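PDB 7EHU: chitin oligosaccharide binding protein NagB2 from Paenibacillus sp. FPU-7, which binds N,N'-diacetylchitobiose and N,N',N''-triacetylchitotriose as an extracellular solute-binding protein, probably delivering these chitin oligosaccharides to an ABC-type importer. Local coordinates for residues Arg238-Lys243 and Gln405-Gly410; Ile188-Gly193 and Pro250-Leu255; Ser31-His36 and Pro90-Asn95; Leu49-Val54 and Phe66-Val71; Asn308-Gly313 and Lys382-Ala387. All blocks are in the same frame, centred on the assembly; numbering follows the deposited sequence.

Contact 1. Residues Arg238-Lys243 and Gln405-Gly410; sequences RLKDLK and QELLGG
L408, K240 and L407 carry most of the contact between the helical segment 238-243 and the end of helix 394-408. The K240 chain runs out with CG anti to its backbone N (chi1 -178°) and one bend at chi2, which lays its methylenes along L407: K240 CD is 3.9 Å from L407 CD1. Beyond them the ammonium group ends on a carbonyl, K240 NZ donating to L407 O over 2.9 Å and approaching it almost head-on (C=O...N angle 166°). The same oxygen accepts the backbone N of G410 (G410 N to L407 O 3.1 Å), so two donors grip it. L407 uses its other branch on L239 of the opposing helix, with L407 CD2 4.1 Å from L239 CD2. L408 reaches segment 238-243 with its CD2 branch, which packs on the aliphatic start of K243 (L408 CD2 to K243 CB 3.9 Å), while K243 CE lies 3.8 Å from L408 O. P414 and L417 of helix 414-430 also touch L407, placing the leucine layer among three helices. G410, with its positive phi of 82°, closes helix 394-408 in a Schellman motif, and the lysine ammonium bound to a last-turn carbonyl is an interaction typical of helix C-termini.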
# COMPACT_ATOMS: atom_id res chain seq x y z
N ARG A 238 -14.02 -10.05 14.14
CA ARG A 238 -14.71 -8.83 13.74
C ARG A 238 -14.80 -8.71 12.22
O ARG A 238 -15.82 -8.24 11.69
CB ARG A 238 -14.02 -7.62 14.36
CG ARG A 238 -14.20 -7.51 15.88
CD ARG A 238 -13.25 -6.49 16.47
NE ARG A 238 -13.13 -6.58 17.92
CZ ARG A 238 -13.71 -5.79 18.80
NH1 ARG A 238 -14.47 -4.77 18.43
NH2 ARG A 238 -13.47 -6.00 20.08
N LEU A 239 -13.73 -9.07 11.50
CA LEU A 239 -13.78 -9.03 10.04
C LEU A 239 -14.91 -9.90 9.52
O LEU A 239 -15.71 -9.48 8.67
CB LEU A 239 -12.46 -9.51 9.45
CG LEU A 239 -12.32 -9.53 7.93
CD1 LEU A 239 -12.42 -8.13 7.32
CD2 LEU A 239 -11.01 -10.19 7.54
N LYS A 240 -14.99 -11.13 10.04
CA LYS A 240 -16.08 -12.02 9.66
C LYS A 240 -17.43 -11.43 10.01
O LYS A 240 -18.37 -11.50 9.20
CB LYS A 240 -15.85 -13.38 10.33
CG LYS A 240 -16.85 -14.47 10.01
CD LYS A 240 -17.00 -14.70 8.52
CE LYS A 240 -17.97 -15.85 8.23
NZ LYS A 240 -18.10 -16.06 6.77
N ASP A 241 -17.55 -10.80 11.18
CA ASP A 241 -18.84 -10.23 11.57
C ASP A 241 -19.26 -9.10 10.63
O ASP A 241 -20.45 -8.95 10.34
CB ASP A 241 -18.82 -9.75 13.03
CG ASP A 241 -20.23 -9.56 13.60
OD1 ASP A 241 -20.98 -10.57 13.69
OD2 ASP A 241 -20.60 -8.42 13.95
N LEU A 242 -18.31 -8.31 10.12
CA LEU A 242 -18.67 -7.27 9.17
C LEU A 242 -19.29 -7.85 7.91
O LEU A 242 -20.19 -7.25 7.32
CB LEU A 242 -17.42 -6.48 8.78
CG LEU A 242 -16.77 -5.59 9.83
CD1 LEU A 242 -15.49 -5.01 9.29
CD2 LEU A 242 -17.71 -4.48 10.29
N LYS A 243 -18.78 -8.99 7.45
CA LYS A 243 -19.37 -9.66 6.29
C LYS A 243 -20.71 -10.29 6.64
O LYS A 243 -21.67 -10.14 5.89
CB LYS A 243 -18.38 -10.71 5.76
CG LYS A 243 -18.81 -11.52 4.53
CD LYS A 243 -18.80 -10.71 3.24
CE LYS A 243 -19.30 -11.53 2.05
NZ LYS A 243 -20.76 -11.88 2.15
N GLN A 405 -9.96 -14.63 1.94
CA GLN A 405 -10.97 -14.89 0.92
C GLN A 405 -11.84 -16.07 1.33
O GLN A 405 -13.08 -16.02 1.20
CB GLN A 405 -10.29 -15.14 -0.43
CG GLN A 405 -9.72 -13.89 -1.08
CD GLN A 405 -8.93 -14.19 -2.33
OE1 GLN A 405 -8.29 -15.23 -2.45
NE2 GLN A 405 -9.00 -13.28 -3.29
N GLU A 406 -11.22 -17.13 1.86
CA GLU A 406 -11.96 -18.28 2.36
C GLU A 406 -12.82 -17.91 3.56
O GLU A 406 -13.95 -18.39 3.68
CB GLU A 406 -10.97 -19.39 2.73
CG GLU A 406 -10.29 -19.98 1.52
CD GLU A 406 -9.10 -20.86 1.85
OE1 GLU A 406 -8.38 -21.24 0.91
OE2 GLU A 406 -8.85 -21.14 3.04
N LEU A 407 -12.30 -17.07 4.46
CA LEU A 407 -13.09 -16.60 5.59
C LEU A 407 -14.35 -15.88 5.11
O LEU A 407 -15.46 -16.15 5.59
CB LEU A 407 -12.24 -15.66 6.45
CG LEU A 407 -12.90 -15.05 7.69
CD1 LEU A 407 -13.32 -16.11 8.68
CD2 LEU A 407 -11.98 -14.05 8.37
N LEU A 408 -14.19 -14.93 4.18
CA LEU A 408 -15.34 -14.16 3.73
C LEU A 408 -16.33 -15.02 2.96
O LEU A 408 -17.53 -14.74 2.97
CB LEU A 408 -14.92 -12.95 2.88
CG LEU A 408 -14.11 -11.84 3.56
CD1 LEU A 408 -14.12 -10.55 2.72
CD2 LEU A 408 -14.62 -11.59 4.96
N GLY A 409 -15.85 -16.09 2.33
CA GLY A 409 -16.69 -17.07 1.64
C GLY A 409 -17.26 -18.17 2.50
O GLY A 409 -17.98 -19.03 1.99
N GLY A 410 -16.95 -18.19 3.80
CA GLY A 410 -17.52 -19.17 4.72
C GLY A 410 -16.85 -20.52 4.73
O GLY A 410 -17.38 -21.45 5.34

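Contact 2. Residues Ile188-Gly193 and Pro250-Leu255; sequences IALGGG and PNVLGL
A glycine-rich loop, G191-G193, leaves the short, weakly bonded strand 188-189 and docks against the 3-10 turn that ends at G254, ahead of helix 257-265. Two backbone bonds fasten it: G192 N donates to V252 O at 3.0 Å, and G193 N to L255 O at 2.9 Å. Both are fairly straight at hydrogen (161° and 162°), though each donor is tilted out of its carbonyl plane. The acceptors lie three residues apart, at V252 and just after the turn at L255, yet consecutive amides of the loop take one each. Weaker CA-H...O contacts extend the pairing, V252 CA approaching L190 O at 3.4 Å and G193 CA approaching L253 O at 3.3 Å. Here the backbones are close, with G193 CA and L253 CA 3.9 Å apart.

The side chains of L190 and V252 run alongside each other in one direction. V252 CG2, anti to its backbone N, is the branch that touches, 3.9 Å from L190 CD2. L190 also packs on A199 and I200 of helix 197-212. L253 brings CD2 to 4.0 Å from G192 O, an oxygen that also accepts a hydrogen bond from Q405. The chemistry is thus mainly that of main-chain polar groups: buried glycine amides are satisfied by carbonyls of the turn and its exit, and with glycines at all three loop positions the main chains come close together.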
# COMPACT_ATOMS: atom_id res chain seq x y z
N ILE A 188 -19.73 -0.76 3.19
CA ILE A 188 -18.28 -0.80 2.94
C ILE A 188 -18.03 -1.44 1.57
O ILE A 188 -18.35 -2.61 1.36
CB ILE A 188 -17.53 -1.60 4.01
CG1 ILE A 188 -17.79 -1.07 5.42
CG2 ILE A 188 -16.03 -1.61 3.72
CD1 ILE A 188 -17.33 -1.98 6.54
N ALA A 189 -17.47 -0.66 0.65
CA ALA A 189 -16.99 -1.19 -0.61
C ALA A 189 -15.69 -1.95 -0.40
O ALA A 189 -14.85 -1.56 0.41
CB ALA A 189 -16.73 -0.05 -1.59
N LEU A 190 -15.52 -3.04 -1.15
CA LEU A 190 -14.27 -3.79 -1.09
C LEU A 190 -14.28 -4.74 -2.29
O LEU A 190 -15.24 -5.49 -2.50
CB LEU A 190 -14.22 -4.59 0.20
CG LEU A 190 -12.82 -4.96 0.73
CD1 LEU A 190 -12.92 -5.43 2.20
CD2 LEU A 190 -11.92 -5.74 -0.12
N GLY A 191 -13.22 -4.71 -3.10
CA GLY A 191 -13.01 -5.68 -4.16
C GLY A 191 -11.88 -6.60 -3.78
O GLY A 191 -10.72 -6.19 -3.80
N GLY A 192 -12.20 -7.84 -3.40
CA GLY A 192 -11.20 -8.75 -2.87
C GLY A 192 -11.20 -10.12 -3.53
O GLY A 192 -10.68 -11.07 -2.95
N GLY A 193 -11.73 -10.22 -4.74
CA GLY A 193 -11.79 -11.48 -5.45
C GLY A 193 -10.52 -11.77 -6.22
O GLY A 193 -9.53 -11.05 -6.14
N PRO A 250 -21.66 -7.62 -0.29
CA PRO A 250 -21.78 -9.08 -0.47
C PRO A 250 -21.08 -9.60 -1.69
O PRO A 250 -20.84 -10.81 -1.77
CB PRO A 250 -23.29 -9.32 -0.58
CG PRO A 250 -23.87 -8.01 -0.98
CD PRO A 250 -22.99 -6.98 -0.27
N ASN A 251 -20.76 -8.76 -2.68
CA ASN A 251 -20.05 -9.27 -3.84
C ASN A 251 -18.56 -9.02 -3.78
O ASN A 251 -17.89 -9.05 -4.82
CB ASN A 251 -20.63 -8.72 -5.13
CG ASN A 251 -20.36 -9.63 -6.33
OD1 ASN A 251 -20.14 -10.84 -6.19
ND2 ASN A 251 -20.40 -9.04 -7.51
N VAL A 252 -18.02 -8.85 -2.57
CA VAL A 252 -16.58 -8.63 -2.38
C VAL A 252 -15.75 -9.65 -3.15
O VAL A 252 -14.74 -9.30 -3.77
CB VAL A 252 -16.24 -8.61 -0.88
CG1 VAL A 252 -16.74 -9.86 -0.17
CG2 VAL A 252 -14.72 -8.43 -0.67
N LEU A 253 -16.13 -10.93 -3.11
CA LEU A 253 -15.32 -11.96 -3.75
C LEU A 253 -15.53 -12.03 -5.26
O LEU A 253 -14.78 -12.73 -5.94
CB LEU A 253 -15.54 -13.34 -3.10
CG LEU A 253 -15.22 -13.44 -1.61
CD1 LEU A 253 -15.46 -14.86 -1.10
CD2 LEU A 253 -13.77 -13.02 -1.31
N GLY A 254 -16.50 -11.28 -5.79
CA GLY A 254 -16.74 -11.23 -7.22
C GLY A 254 -16.19 -9.99 -7.89
O GLY A 254 -16.43 -9.79 -9.09
N LEU A 255 -15.46 -9.15 -7.15
CA LEU A 255 -14.98 -7.88 -7.66
C LEU A 255 -13.48 -7.78 -7.51
O LEU A 255 -12.92 -8.20 -6.50
CB LEU A 255 -15.61 -6.74 -6.87
CG LEU A 255 -17.12 -6.60 -7.03
CD1 LEU A 255 -17.67 -5.67 -5.94
CD2 LEU A 255 -17.51 -6.08 -8.40

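Contact 3. Residues Ser31-His36 and Pro90-Asn95; sequences SLTLRH and PPQIFN
Strands 31-36 and 93-95 run parallel, their axes 4.5 Å apart and 5° from alignment, with I93 N to T33 O (3.2 Å), R35 N to I93 O (2.8 Å) and N95 N to R35 O (3.0 Å) as the backbone bonds. Ahead of the second strand, Q92 carries the pairing on with its side chain. Its chain bends at chi2 (90°), bringing Q92 OE1 to 2.9 Å from T33 N; the amide hydrogen comes from above the carbonyl plane, not along a lone pair. Water 1 bridges Q92 NE2 to S31 O, and NE2 is also bonded to E328.

On one face of the sheet L34 crosses I93 obliquely, L34 CG lying 3.8 Å from I93 CG2, with Y318 packed against both. On the other, R35 and F94 meet through their CB atoms before the arginine chain folds back at chi2 and chi3. This fold sets its guanidinium under the P91 ring, whose CG stands over one face of the group, offset toward the rim and 3.7 Å from R35 NH2. The guanidinium N-H groups are bonded to D69 and E84 in salt bridges and to N76. N95 OD1 accepts a hydrogen bond from N316, and the N95 side chain lies about 5 Å from a bound NAG.

Two carboxylates and an asparagine side-chain oxygen thus surround the buried arginine charge, which probably stabilises it, while the proline covers it without competing for its N-H groups.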
# COMPACT_ATOMS: atom_id res chain seq x y z
N SER A 31 20.83 -1.08 -22.89
CA SER A 31 19.39 -1.23 -22.77
C SER A 31 19.06 -1.62 -21.34
O SER A 31 19.65 -2.57 -20.81
CB SER A 31 18.86 -2.30 -23.74
OG SER A 31 17.46 -2.46 -23.59
N LEU A 32 18.12 -0.90 -20.73
CA LEU A 32 17.70 -1.17 -19.36
C LEU A 32 16.20 -1.41 -19.36
O LEU A 32 15.45 -0.66 -19.98
CB LEU A 32 18.03 0.02 -18.44
CG LEU A 32 19.53 0.31 -18.28
CD1 LEU A 32 19.98 1.30 -19.33
CD2 LEU A 32 19.82 0.84 -16.89
N THR A 33 15.76 -2.45 -18.67
CA THR A 33 14.35 -2.67 -18.44
C THR A 33 13.94 -1.98 -17.15
O THR A 33 14.61 -2.11 -16.11
CB THR A 33 14.03 -4.15 -18.38
OG1 THR A 33 14.39 -4.73 -19.65
CG2 THR A 33 12.54 -4.40 -18.08
N LEU A 34 12.84 -1.24 -17.22
CA LEU A 34 12.28 -0.50 -16.09
C LEU A 34 10.91 -1.11 -15.83
O LEU A 34 9.94 -0.85 -16.56
CB LEU A 34 12.21 0.99 -16.41
CG LEU A 34 12.01 1.93 -15.23
CD1 LEU A 34 12.12 3.38 -15.70
CD2 LEU A 34 10.68 1.71 -14.50
N ARG A 35 10.84 -1.95 -14.80
CA ARG A 35 9.61 -2.60 -14.36
C ARG A 35 8.81 -1.66 -13.48
O ARG A 35 9.29 -1.22 -12.43
CB ARG A 35 9.96 -3.88 -13.60
CG ARG A 35 8.80 -4.56 -12.89
CD ARG A 35 7.81 -5.26 -13.82
NE ARG A 35 8.50 -6.07 -14.79
CZ ARG A 35 9.18 -7.19 -14.53
NH1 ARG A 35 9.23 -7.65 -13.29
NH2 ARG A 35 9.85 -7.81 -15.49
N HIS A 36 7.57 -1.38 -13.88
CA HIS A 36 6.70 -0.50 -13.11
C HIS A 36 5.32 -1.13 -13.05
O HIS A 36 5.01 -2.08 -13.79
CB HIS A 36 6.63 0.89 -13.73
CG HIS A 36 5.92 0.91 -15.03
ND1 HIS A 36 4.56 1.11 -15.14
CD2 HIS A 36 6.38 0.74 -16.30
CE1 HIS A 36 4.22 1.05 -16.41
NE2 HIS A 36 5.30 0.85 -17.13
N PRO A 90 16.87 -10.12 -12.04
CA PRO A 90 15.84 -9.07 -12.00
C PRO A 90 16.04 -8.08 -13.13
O PRO A 90 17.13 -7.98 -13.71
CB PRO A 90 16.09 -8.38 -10.65
CG PRO A 90 17.56 -8.59 -10.38
CD PRO A 90 17.85 -9.98 -10.94
N PRO A 91 15.02 -7.29 -13.44
CA PRO A 91 15.22 -6.12 -14.30
C PRO A 91 16.25 -5.18 -13.68
O PRO A 91 16.57 -5.26 -12.49
CB PRO A 91 13.84 -5.46 -14.31
CG PRO A 91 12.89 -6.49 -13.86
CD PRO A 91 13.66 -7.32 -12.88
N GLN A 92 16.74 -4.24 -14.48
CA GLN A 92 17.71 -3.28 -13.97
C GLN A 92 17.09 -2.34 -12.94
O GLN A 92 17.76 -1.95 -11.97
CB GLN A 92 18.33 -2.49 -15.12
CG GLN A 92 19.35 -3.25 -15.96
CD GLN A 92 18.74 -4.00 -17.12
OE1 GLN A 92 17.53 -4.17 -17.24
NE2 GLN A 92 19.59 -4.32 -18.07
N ILE A 93 15.83 -1.94 -13.16
CA ILE A 93 15.07 -1.03 -12.31
C ILE A 93 13.70 -1.66 -12.12
O ILE A 93 13.10 -2.15 -13.08
CB ILE A 93 14.88 0.36 -12.98
CG1 ILE A 93 16.23 1.00 -13.31
CG2 ILE A 93 14.06 1.26 -12.06
CD1 ILE A 93 16.11 2.16 -14.31
N PHE A 94 13.18 -1.66 -10.88
CA PHE A 94 11.91 -2.33 -10.65
C PHE A 94 11.19 -1.78 -9.43
O PHE A 94 11.80 -1.47 -8.41
CB PHE A 94 12.09 -3.86 -10.45
CG PHE A 94 13.29 -4.21 -9.62
CD1 PHE A 94 13.22 -4.27 -8.24
CD2 PHE A 94 14.53 -4.42 -10.22
CE1 PHE A 94 14.36 -4.50 -7.49
CE2 PHE A 94 15.65 -4.68 -9.48
CZ PHE A 94 15.57 -4.74 -8.11
N ASN A 95 9.86 -1.74 -9.52
CA ASN A 95 9.05 -1.43 -8.36
C ASN A 95 9.27 -2.52 -7.31
O ASN A 95 9.18 -3.72 -7.60
CB ASN A 95 7.58 -1.35 -8.77
CG ASN A 95 6.69 -0.98 -7.60
OD1 ASN A 95 6.20 -1.84 -6.88
ND2 ASN A 95 6.45 0.30 -7.43
O HOH W 1 18.42 -5.41 -20.49
O HOH W 2 16.09 -7.14 -18.09

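Contact 4. Residues Leu49-Val54 and Phe66-Val71; sequences LLEKVV and FKLDGV
L68 and V54 have the largest shares of a purely apolar contact between helix segment 49-54 and strand 66-70; no hydrogen bond or salt bridge crosses. The two slide past each other in opposite directions, with V54 CG2 4.0 Å from L68 CD1. The other methyl of L68 faces two further residues of the helix. L50, with CG anti to its backbone N (chi1 -180°), meets it tip to tip, L50 CD2 to L68 CD2 being 4.1 Å, and the methylene chain of E51 lies across it, with E51 CG at 3.9 Å from L68 CD2. V54 then uses its second branch on the aromatic residue: V54 CG1 reaches F66 CB at 3.7 Å, at a slant to the side chain.

Within the strand, K67 NZ and D69 OD1 form a salt bridge of 3.1 Å, and D69 also pairs with K80.

The axes of segments 49-54 and 66-70 come within 10.6 Å and run nearly antiparallel, at 166°, as expected for the helix and second strand of a beta-alpha-beta unit made of strand 30-36, helix 44-60 and strand 64-70. L34 of the first strand packs on V54, and F335 and F339 of helix 326-339 touch L50, so helix 44-60 packs on strand 30-36 and also against helix 326-339.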
# COMPACT_ATOMS: atom_id res chain seq x y z
N LEU A 49 4.31 10.69 -16.00
CA LEU A 49 5.41 11.34 -15.28
C LEU A 49 6.67 10.49 -15.35
O LEU A 49 7.77 11.01 -15.57
CB LEU A 49 4.99 11.56 -13.83
CG LEU A 49 5.92 12.36 -12.94
CD1 LEU A 49 6.19 13.73 -13.52
CD2 LEU A 49 5.33 12.49 -11.55
N LEU A 50 6.52 9.17 -15.19
CA LEU A 50 7.65 8.27 -15.32
C LEU A 50 8.26 8.37 -16.72
O LEU A 50 9.49 8.40 -16.86
CB LEU A 50 7.20 6.84 -15.03
CG LEU A 50 8.27 5.75 -15.12
CD1 LEU A 50 9.36 5.93 -14.06
CD2 LEU A 50 7.61 4.38 -14.99
N GLU A 51 7.42 8.37 -17.75
CA GLU A 51 7.89 8.48 -19.13
C GLU A 51 8.63 9.79 -19.35
O GLU A 51 9.65 9.82 -20.06
CB GLU A 51 6.72 8.34 -20.11
CG GLU A 51 6.17 6.92 -20.21
CD GLU A 51 4.85 6.82 -20.96
OE1 GLU A 51 4.23 7.87 -21.25
OE2 GLU A 51 4.41 5.68 -21.23
N LYS A 52 8.14 10.88 -18.76
CA LYS A 52 8.83 12.17 -18.88
C LYS A 52 10.22 12.09 -18.28
O LYS A 52 11.20 12.56 -18.89
CB LYS A 52 8.00 13.26 -18.19
CG LYS A 52 8.61 14.63 -18.32
CD LYS A 52 7.65 15.75 -17.94
CE LYS A 52 7.60 16.00 -16.45
NZ LYS A 52 6.99 17.35 -16.16
N VAL A 53 10.35 11.46 -17.10
CA VAL A 53 11.65 11.33 -16.46
C VAL A 53 12.57 10.45 -17.30
O VAL A 53 13.77 10.75 -17.45
CB VAL A 53 11.47 10.75 -15.03
CG1 VAL A 53 12.77 10.28 -14.46
CG2 VAL A 53 10.82 11.77 -14.12
N VAL A 54 12.03 9.37 -17.86
CA VAL A 54 12.81 8.47 -18.71
C VAL A 54 13.32 9.19 -19.95
O VAL A 54 14.50 9.04 -20.33
CB VAL A 54 11.97 7.23 -19.06
CG1 VAL A 54 12.59 6.46 -20.23
CG2 VAL A 54 11.84 6.33 -17.82
N PHE A 66 15.67 2.90 -22.27
CA PHE A 66 14.90 2.24 -21.23
C PHE A 66 13.71 1.53 -21.88
O PHE A 66 12.99 2.13 -22.69
CB PHE A 66 14.41 3.23 -20.17
CG PHE A 66 15.52 3.87 -19.36
CD1 PHE A 66 16.22 4.94 -19.86
CD2 PHE A 66 15.87 3.38 -18.12
CE1 PHE A 66 17.24 5.53 -19.14
CE2 PHE A 66 16.90 3.97 -17.38
CZ PHE A 66 17.59 5.05 -17.91
N LYS A 67 13.54 0.27 -21.55
CA LYS A 67 12.41 -0.50 -22.03
C LYS A 67 11.42 -0.64 -20.83
O LYS A 67 11.69 -1.33 -19.86
CB LYS A 67 12.77 -1.71 -22.89
CG LYS A 67 11.41 -2.18 -23.38
CD LYS A 67 10.90 -3.13 -22.36
CE LYS A 67 9.64 -3.81 -22.70
NZ LYS A 67 8.93 -4.76 -21.84
N LEU A 68 10.31 0.12 -20.88
CA LEU A 68 9.33 0.09 -19.80
C LEU A 68 8.53 -1.20 -19.88
O LEU A 68 8.09 -1.60 -20.95
CB LEU A 68 8.41 1.31 -19.83
CG LEU A 68 8.90 2.50 -18.98
CD1 LEU A 68 10.28 2.95 -19.38
CD2 LEU A 68 7.88 3.66 -19.03
N ASP A 69 8.40 -1.88 -18.75
CA ASP A 69 7.65 -3.13 -18.67
C ASP A 69 6.61 -2.94 -17.57
O ASP A 69 6.92 -3.10 -16.38
CB ASP A 69 8.58 -4.30 -18.36
CG ASP A 69 7.87 -5.62 -18.47
OD1 ASP A 69 7.19 -5.82 -19.50
OD2 ASP A 69 7.93 -6.42 -17.52
N GLY A 70 5.39 -2.60 -17.96
CA GLY A 70 4.32 -2.37 -17.01
C GLY A 70 3.62 -3.66 -16.69
O GLY A 70 3.15 -4.36 -17.59
N VAL A 71 3.52 -3.98 -15.40
CA VAL A 71 2.94 -5.22 -14.92
C VAL A 71 1.99 -4.89 -13.77
O VAL A 71 2.32 -4.04 -12.93
CB VAL A 71 4.06 -6.18 -14.46
CG1 VAL A 71 3.51 -7.48 -13.93
CG2 VAL A 71 5.04 -6.46 -15.61

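Contact 5. Residues Asn308-Gly313 and Lys382-Ala387; sequences NLINGG and KAAFPA
The F385 ring lies against the backbone of segment 308-313, with N311 CA over the centre of one face, 3.6 Å above its plane. L309 comes to the same ring at its edge, L309 CB standing 3.8 Å from F385 CD1. N311 and F385 cross at about a right angle, yet their flat groups are turned only 20° from each other. With CG anti to the backbone N (chi1 180°), the asparagine carries its amide over the same face, past the rim, to the phenylalanine carbonyl, N311 ND2 donating to F385 O over 2.9 Å. G312 N reaches that oxygen from the opposite face of the carbonyl plane, also at 2.9 Å, so F385 O is held from both sides.

The short strand 383-385 adds a parallel edge to strand 309-320, at a steep 59° between the two short segments, and the chain then turns into the sugar pocket, where A387 touches the bound glycan. I310 N to A383 O (3.1 Å) and F385 N to I310 O (3.0 Å) make the central pairing.

I310 and A384 share the other face, their side chains only loosely touching. S206 and V209 of helix 197-212 pack on F385, while at the start of the pairing K382 N donates to N308 O over 2.7 Å.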
# COMPACT_ATOMS: atom_id res chain seq x y z
N ASN A 308 -5.58 4.83 18.45
CA ASN A 308 -5.03 6.06 17.89
C ASN A 308 -3.82 5.84 17.00
O ASN A 308 -3.04 6.76 16.77
CB ASN A 308 -4.75 7.10 18.97
CG ASN A 308 -6.00 7.45 19.69
OD1 ASN A 308 -6.91 7.99 19.07
ND2 ASN A 308 -6.07 7.16 20.98
N LEU A 309 -3.67 4.64 16.47
CA LEU A 309 -2.63 4.34 15.50
C LEU A 309 -3.18 4.42 14.08
O LEU A 309 -4.37 4.25 13.85
CB LEU A 309 -2.07 2.94 15.76
CG LEU A 309 -1.49 2.71 17.15
CD1 LEU A 309 -0.96 1.29 17.26
CD2 LEU A 309 -0.39 3.69 17.46
N ILE A 310 -2.30 4.66 13.13
CA ILE A 310 -2.68 4.65 11.72
C ILE A 310 -1.70 3.80 10.94
O ILE A 310 -0.49 3.89 11.14
CB ILE A 310 -2.83 6.07 11.15
CG1 ILE A 310 -3.51 6.06 9.77
CG2 ILE A 310 -1.49 6.79 11.11
CD1 ILE A 310 -3.91 7.43 9.28
N ASN A 311 -2.21 2.95 10.07
CA ASN A 311 -1.33 2.18 9.20
C ASN A 311 -0.68 3.12 8.20
O ASN A 311 -1.39 3.86 7.50
CB ASN A 311 -2.18 1.13 8.48
CG ASN A 311 -1.40 0.23 7.51
OD1 ASN A 311 -1.96 -0.20 6.51
ND2 ASN A 311 -0.15 -0.11 7.82
N GLY A 312 0.65 3.13 8.13
CA GLY A 312 1.31 3.97 7.15
C GLY A 312 2.81 3.83 7.22
O GLY A 312 3.36 3.17 8.12
N GLY A 313 3.46 4.47 6.27
CA GLY A 313 4.91 4.41 6.16
C GLY A 313 5.35 4.79 4.76
O GLY A 313 4.59 5.36 3.99
N LYS A 382 -1.42 8.81 17.30
CA LYS A 382 -0.30 8.65 18.23
C LYS A 382 0.96 8.23 17.50
O LYS A 382 2.06 8.73 17.79
CB LYS A 382 -0.70 7.58 19.27
CG LYS A 382 0.40 7.08 20.19
CD LYS A 382 -0.13 5.97 21.11
CE LYS A 382 0.74 5.76 22.34
NZ LYS A 382 -0.05 5.21 23.49
N ALA A 383 0.83 7.34 16.53
CA ALA A 383 1.95 6.79 15.78
C ALA A 383 1.40 6.03 14.59
O ALA A 383 0.20 5.75 14.50
CB ALA A 383 2.79 5.84 16.65
N ALA A 384 2.30 5.68 13.67
CA ALA A 384 1.97 4.80 12.55
C ALA A 384 2.53 3.40 12.79
O ALA A 384 3.45 3.20 13.59
CB ALA A 384 2.52 5.36 11.24
N PHE A 385 1.96 2.43 12.08
CA PHE A 385 2.50 1.09 12.03
C PHE A 385 2.59 0.64 10.58
O PHE A 385 1.72 0.99 9.76
CB PHE A 385 1.66 0.08 12.85
CG PHE A 385 0.22 -0.04 12.42
CD1 PHE A 385 -0.75 0.80 12.97
CD2 PHE A 385 -0.17 -1.01 11.52
CE1 PHE A 385 -2.07 0.66 12.62
CE2 PHE A 385 -1.49 -1.15 11.16
CZ PHE A 385 -2.44 -0.32 11.71
N PRO A 386 3.61 -0.11 10.22
CA PRO A 386 3.75 -0.56 8.83
C PRO A 386 2.72 -1.62 8.48
O PRO A 386 2.09 -2.22 9.35
CB PRO A 386 5.17 -1.15 8.80
CG PRO A 386 5.35 -1.67 10.19
CD PRO A 386 4.66 -0.66 11.09
N ALA A 387 2.55 -1.84 7.19
CA ALA A 387 1.72 -2.95 6.74
C ALA A 387 2.35 -4.27 7.14
O ALA A 387 3.58 -4.43 7.15
CB ALA A 387 1.52 -2.91 5.23

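How the contacts relate
Contacts 3 and 4 share one side of the chain and touch: L32 O meets K67 N (2.6 Å) in the pairing of strands 30-36 and 64-70. Contact 3 is built of backbone bonds and a buried charge, contact 4 of hydrocarbon alone. Contacts 1 and 2 form a second cluster, their centres about 11 Å apart, joined through Q405 NE2 and G192 O (2.8 Å). Contact 1 is partly solvent-exposed and relies on lysines and leucines, whereas contact 2 is buried and mostly main-chain. Contact 5, nearest the chain's centre yet only partly buried, reaches the same sheet as contacts 2, 3 and 4, and alone includes a residue of the glycan pocket.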